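Local structure of pterin-4-alpha-carbinolamine dehydratase MoaB2 (Mycobacterium marinum, 3RFQ) at residues Ala33-Val38 / Phe63-Val68; Asp40-Gly45 / Val68-Ala73. The protein probably takes part in molybdenum cofactor biosynthesis, as a member of the MogA/MoaB family with a probable molybdopterin-binding domain. All blocks are in the same frame, centred on the assembly; numbering follows the deposited sequence.

Contact 1: Ala33-Val38 / Phe63-Val68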
loop_
_atom_site.group_PDB
_atom_site.type_symbol
_atom_site.label_atom_id
_atom_site.label_comp_id
_atom_site.label_asym_id
_atom_site.label_seq_id
_atom_site.Cartn_x
_atom_site.Cartn_y
_atom_site.Cartn_z
ATOM N N ALA C 33 8.472 -5.135 28.529
ATOM C CA ALA C 33 8.375 -3.802 27.922
ATOM C C ALA C 33 8.299 -2.646 28.918
ATOM O O ALA C 33 7.921 -2.827 30.091
ATOM C CB ALA C 33 7.225 -3.740 26.912
ATOM N N LEU C 34 8.641 -1.457 28.432
ATOM C CA LEU C 34 8.454 -0.214 29.182
ATOM C C LEU C 34 7.796 0.802 28.261
ATOM O O LEU C 34 8.125 0.866 27.075
ATOM C CB LEU C 34 9.807 0.347 29.649
ATOM C CG LEU C 34 9.751 1.646 30.477
ATOM C CD1 LEU C 34 9.394 1.334 31.928
ATOM C CD2 LEU C 34 11.082 2.427 30.428
ATOM N N VAL C 35 6.871 1.576 28.813
ATOM C CA VAL C 35 6.236 2.681 28.096
ATOM C C VAL C 35 6.828 4.008 28.578
ATOM O O VAL C 35 6.963 4.228 29.768
ATOM C CB VAL C 35 4.722 2.731 28.375
ATOM C CG1 VAL C 35 4.053 3.838 27.548
ATOM C CG2 VAL C 35 4.066 1.337 28.117
ATOM N N VAL C 36 7.212 4.869 27.644
ATOM C CA VAL C 36 7.699 6.210 27.970
ATOM C C VAL C 36 6.725 7.216 27.379
ATOM O O VAL C 36 6.625 7.317 26.166
ATOM C CB VAL C 36 9.127 6.462 27.419
ATOM C CG1 VAL C 36 9.583 7.915 27.707
ATOM C CG2 VAL C 36 10.082 5.477 28.019
ATOM N N VAL C 37 6.003 7.936 28.237
ATOM C CA VAL C 37 5.102 8.993 27.799
ATOM C C VAL C 37 5.814 10.344 27.796
ATOM O O VAL C 37 6.216 10.846 28.842
ATOM C CB VAL C 37 3.802 9.040 28.649
ATOM C CG1 VAL C 37 2.917 10.238 28.253
ATOM C CG2 VAL C 37 3.035 7.713 28.499
ATOM N N VAL C 38 5.989 10.908 26.601
ATOM C CA VAL C 38 6.607 12.203 26.429
ATOM C C VAL C 38 5.502 13.206 26.335
ATOM O O VAL C 38 4.855 13.338 25.298
ATOM C CB VAL C 38 7.442 12.285 25.145
ATOM C CG1 VAL C 38 8.187 13.627 25.090
ATOM C CG2 VAL C 38 8.410 11.135 25.063
ATOM N N PHE C 63 3.688 -9.013 25.936
ATOM C CA PHE C 63 4.751 -8.377 26.695
ATOM C C PHE C 63 4.375 -8.221 28.166
ATOM O O PHE C 63 3.229 -7.877 28.482
ATOM C CB PHE C 63 5.114 -7.014 26.095
ATOM C CG PHE C 63 5.822 -7.120 24.782
ATOM C CD1 PHE C 63 7.209 -7.215 24.733
ATOM C CD2 PHE C 63 5.103 -7.194 23.599
ATOM C CE1 PHE C 63 7.854 -7.371 23.501
ATOM C CE2 PHE C 63 5.743 -7.352 22.387
ATOM C CZ PHE C 63 7.117 -7.419 22.339
ATOM N N VAL C 64 5.325 -8.470 29.059
ATOM C CA VAL C 64 5.139 -8.127 30.459
ATOM C C VAL C 64 5.608 -6.680 30.630
ATOM O O VAL C 64 6.764 -6.371 30.324
ATOM C CB VAL C 64 5.957 -9.065 31.386
ATOM C CG1 VAL C 64 5.921 -8.581 32.825
ATOM C CG2 VAL C 64 5.360 -10.439 31.365
ATOM N N VAL C 65 4.720 -5.804 31.094
ATOM C CA VAL C 65 4.990 -4.357 31.164
ATOM C C VAL C 65 5.572 -3.900 32.532
ATOM O O VAL C 65 4.885 -3.926 33.541
ATOM C CB VAL C 65 3.723 -3.549 30.788
ATOM C CG1 VAL C 65 3.982 -2.031 30.857
ATOM C CG2 VAL C 65 3.247 -3.936 29.407
ATOM N N ASP C 66 6.846 -3.490 32.540
ATOM C CA ASP C 66 7.528 -3.011 33.742
ATOM C C ASP C 66 6.749 -1.871 34.387
ATOM O O ASP C 66 6.625 -1.815 35.618
ATOM C CB ASP C 66 8.924 -2.459 33.407
ATOM C CG ASP C 66 9.992 -3.536 33.260
ATOM O OD1 ASP C 66 9.684 -4.734 33.345
ATOM O OD2 ASP C 66 11.174 -3.164 33.067
ATOM N N GLY C 67 6.249 -0.965 33.548
ATOM C CA GLY C 67 5.562 0.225 34.006
ATOM C C GLY C 67 5.535 1.307 32.945
ATOM O O GLY C 67 5.857 1.061 31.792
ATOM N N VAL C 68 5.119 2.502 33.349
ATOM C CA VAL C 68 5.050 3.669 32.489
ATOM C C VAL C 68 5.905 4.728 33.159
ATOM O O VAL C 68 5.821 4.898 34.378
ATOM C CB VAL C 68 3.599 4.232 32.419
ATOM C CG1 VAL C 68 3.537 5.496 31.559
ATOM C CG2 VAL C 68 2.605 3.184 31.927
#
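Ala33 meets the incoming strand with both backbone groups: its N donates to Val64 O at 2.8 Å, and its O accepts from Asp66 N, also at 2.8 Å, which lies almost straight out beyond the carbonyl. Its methyl rests on Phe63 CB at 4.0 Å and on CD1 beside it. A side chain this small suits the spot, because Leu58 of helix 51-60 and Leu92 of the next strand also press on it. Farther along, Val35 N reaches Gly67 O at 3.2 Å in the carbonyl plane, with the hydrogen pointing almost straight at it (176°).

The strands are parallel, and helix 51-60 lies between them in sequence, which makes this a beta-alpha-beta unit at one side of the mixed sheet. Their pairing is interrupted by a beta bulge. Ala33 pairs with Val65 and Val35 with Val68, so Leu34 alone faces two residues, Asp66 and Gly67. Asp66 has helical backbone angles, and Gly67 takes backbone angles (phi 159°) that are easily reached only without a CB. The carboxylate of Asp66 forms a salt bridge with Arg32.

Val68, beyond the bulge, returns to the face it shares with Ala33, Val35 and Val65; Ala33, Val65 and Val68 touch helix 51-60 there. With chi1 at 178°, Val68 CG1 is anti to the backbone N and reaches Val37 CG2 at 3.8 Å, while CG2 lies 4.2 Å from Val35 CB. Beta-branched valines favour extended backbone and give this face compact apolar cover. Leu34 points to the other face, where its CD1 lies 3.6 Å from Gly67 O.

Contact 2: Asp40-Gly45 / Val68-Ala73; sequences DRTAHG and VVAVEA
Asp40 OD1 receives the backbone N-H of Ala73 at 2.8 Å, and this bond heads the tight end of the contact. The donor comes from above the carboxylate plane, 35° out of it, and the bond is fairly straight. With chi1 at -77°, CG sits beside Asp40's own N, and the short side chain carries OD1 over the backbone of Glu72, whose CA is 3.4 Å away. Aspartate suits the place twice over, since OD1 also forms a salt bridge with Arg104. That positive charge would probably ease the approach of Glu72 OE2, 4.4 Å from Asp40 OD1. One turn on, the methyl of Ala43 lies 3.5 Å from Glu72 N, a close approach made possible by a side chain of one carbon.

The short helix 40-43 follows strand 31-38 after a single residue, Asp39, and here it packs against the place where the neighbouring strand 63-71 runs out into a loop. A Schellman motif ends the helix: Gly45, at positive phi, is its C-prime residue and donates to Thr42 O, while Asp46 N closes back to Arg41 O.

Away from that packing the contact slackens. Thr42 CG2 only brushes Ala70 CB, at 4.1 Å, while its hydroxyl is engaged with Asp39. On the exposed side, the ring of His44 crosses the Glu72 carboxylate, their planes 49° apart, and its CE1 comes no nearer than 3.9 Å to Glu72 CD. In the model the imidazole turns back to its own segment, His44 ND1 donating to Asp40 O at 2.7 Å, though poor order makes the ring's position less certain; His44 N reaches the same oxygen from the opposite face of its carbonyl plane.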
loop_
_atom_site.group_PDB
_atom_site.type_symbol
_atom_site.label_atom_id
_atom_site.label_comp_id
_atom_site.label_asym_id
_atom_site.label_seq_id
_atom_site.Cartn_x
_atom_site.Cartn_y
_atom_site.Cartn_z
ATOM N N ASP C 40 4.464 17.130 28.461
ATOM C CA ASP C 40 4.769 18.084 29.515
ATOM C C ASP C 40 3.742 18.079 30.634
ATOM O O ASP C 40 4.111 18.060 31.818
ATOM C CB ASP C 40 4.921 19.495 28.948
ATOM C CG ASP C 40 6.249 19.705 28.245
ATOM O OD1 ASP C 40 7.232 18.986 28.560
ATOM O OD2 ASP C 40 6.301 20.618 27.382
ATOM N N ARG C 41 2.459 18.100 30.271
ATOM C CA ARG C 41 1.396 18.235 31.285
ATOM C C ARG C 41 1.289 16.944 32.120
ATOM O O ARG C 41 1.037 17.001 33.327
ATOM C CB ARG C 41 0.053 18.655 30.658
ATOM N N THR C 42 1.537 15.798 31.474
ATOM C CA THR C 42 1.590 14.497 32.146
ATOM C C THR C 42 2.803 14.403 33.089
ATOM O O THR C 42 2.683 13.911 34.219
ATOM C CB THR C 42 1.594 13.321 31.130
ATOM O OG1 THR C 42 0.503 13.473 30.210
ATOM C CG2 THR C 42 1.474 11.976 31.851
ATOM N N ALA C 43 3.959 14.889 32.629
ATOM C CA ALA C 43 5.151 14.968 33.482
ATOM C C ALA C 43 4.907 15.805 34.754
ATOM O O ALA C 43 5.535 15.553 35.786
ATOM C CB ALA C 43 6.341 15.500 32.712
ATOM N N HIS C 44 3.998 16.784 34.667
ATOM C CA HIS C 44 3.620 17.619 35.812
ATOM C C HIS C 44 2.330 17.167 36.532
ATOM O O HIS C 44 1.688 17.961 37.230
ATOM C CB HIS C 44 3.527 19.095 35.397
ATOM C CG HIS C 44 4.837 19.683 34.972
ATOM N ND1 HIS C 44 5.245 19.720 33.655
ATOM C CD2 HIS C 44 5.835 20.254 35.689
ATOM C CE1 HIS C 44 6.436 20.291 33.578
ATOM N NE2 HIS C 44 6.816 20.624 34.799
ATOM N N GLY C 45 1.952 15.899 36.360
ATOM C CA GLY C 45 0.873 15.311 37.159
ATOM C C GLY C 45 -0.552 15.283 36.615
ATOM O O GLY C 45 -1.449 14.774 37.297
ATOM N N VAL C 68 5.119 2.502 33.349
ATOM C CA VAL C 68 5.050 3.669 32.489
ATOM C C VAL C 68 5.905 4.728 33.159
ATOM O O VAL C 68 5.821 4.898 34.378
ATOM C CB VAL C 68 3.599 4.232 32.419
ATOM C CG1 VAL C 68 3.537 5.496 31.559
ATOM C CG2 VAL C 68 2.605 3.184 31.927
ATOM N N VAL C 69 6.704 5.449 32.360
ATOM C CA VAL C 69 7.527 6.561 32.858
ATOM C C VAL C 69 7.142 7.833 32.111
ATOM O O VAL C 69 7.160 7.860 30.871
ATOM C CB VAL C 69 9.045 6.263 32.671
ATOM C CG1 VAL C 69 9.887 7.507 32.942
ATOM C CG2 VAL C 69 9.479 5.093 33.566
ATOM N N ALA C 70 6.782 8.875 32.860
ATOM C CA ALA C 70 6.360 10.146 32.257
ATOM C C ALA C 70 7.553 11.090 32.257
ATOM O O ALA C 70 8.227 11.232 33.273
ATOM C CB ALA C 70 5.161 10.770 33.030
ATOM N N VAL C 71 7.836 11.698 31.111
ATOM C CA VAL C 71 8.885 12.706 31.036
ATOM C C VAL C 71 8.412 13.917 30.259
ATOM O O VAL C 71 7.494 13.821 29.439
ATOM C CB VAL C 71 10.187 12.181 30.391
ATOM C CG1 VAL C 71 10.912 11.257 31.322
ATOM C CG2 VAL C 71 9.902 11.503 29.036
ATOM N N GLU C 72 9.069 15.046 30.529
ATOM C CA GLU C 72 8.866 16.284 29.802
ATOM C C GLU C 72 9.416 16.142 28.386
ATOM O O GLU C 72 10.264 15.274 28.124
ATOM C CB GLU C 72 9.613 17.435 30.472
ATOM C CG GLU C 72 9.091 17.884 31.797
ATOM C CD GLU C 72 9.924 19.004 32.378
ATOM O OE1 GLU C 72 10.426 18.818 33.490
ATOM O OE2 GLU C 72 10.097 20.067 31.726
ATOM N N ALA C 73 8.945 17.011 27.491
ATOM C CA ALA C 73 9.452 17.080 26.120
ATOM C C ALA C 73 10.804 17.776 26.164
ATOM O O ALA C 73 10.974 18.917 25.717
ATOM C CB ALA C 73 8.477 17.819 25.237
#

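Contacts 1 and 2 share strand 63-71; Val68 belongs to both ranges but takes part in contact 1 alone. Their centres lie 13 Å apart. Contact 1 is the more buried, a pairing of neighbouring strands built on backbone hydrogen bonds and valine packing; contact 2 lies at the surface, where a helical turn meets the strand's end through an aspartate-to-backbone bond and small methyl contacts. Strand pairing continues from one to the other: probable hydrogen bonds join Val35 O to Val69 N and Val37 N to Val69 O, each at 2.9 Å. Apolar packing spans them too, with Val36 CG1 3.8 Å from Val71 CG2. Helix 40-43 follows strand 31-38, so the same two chain regions meet twice.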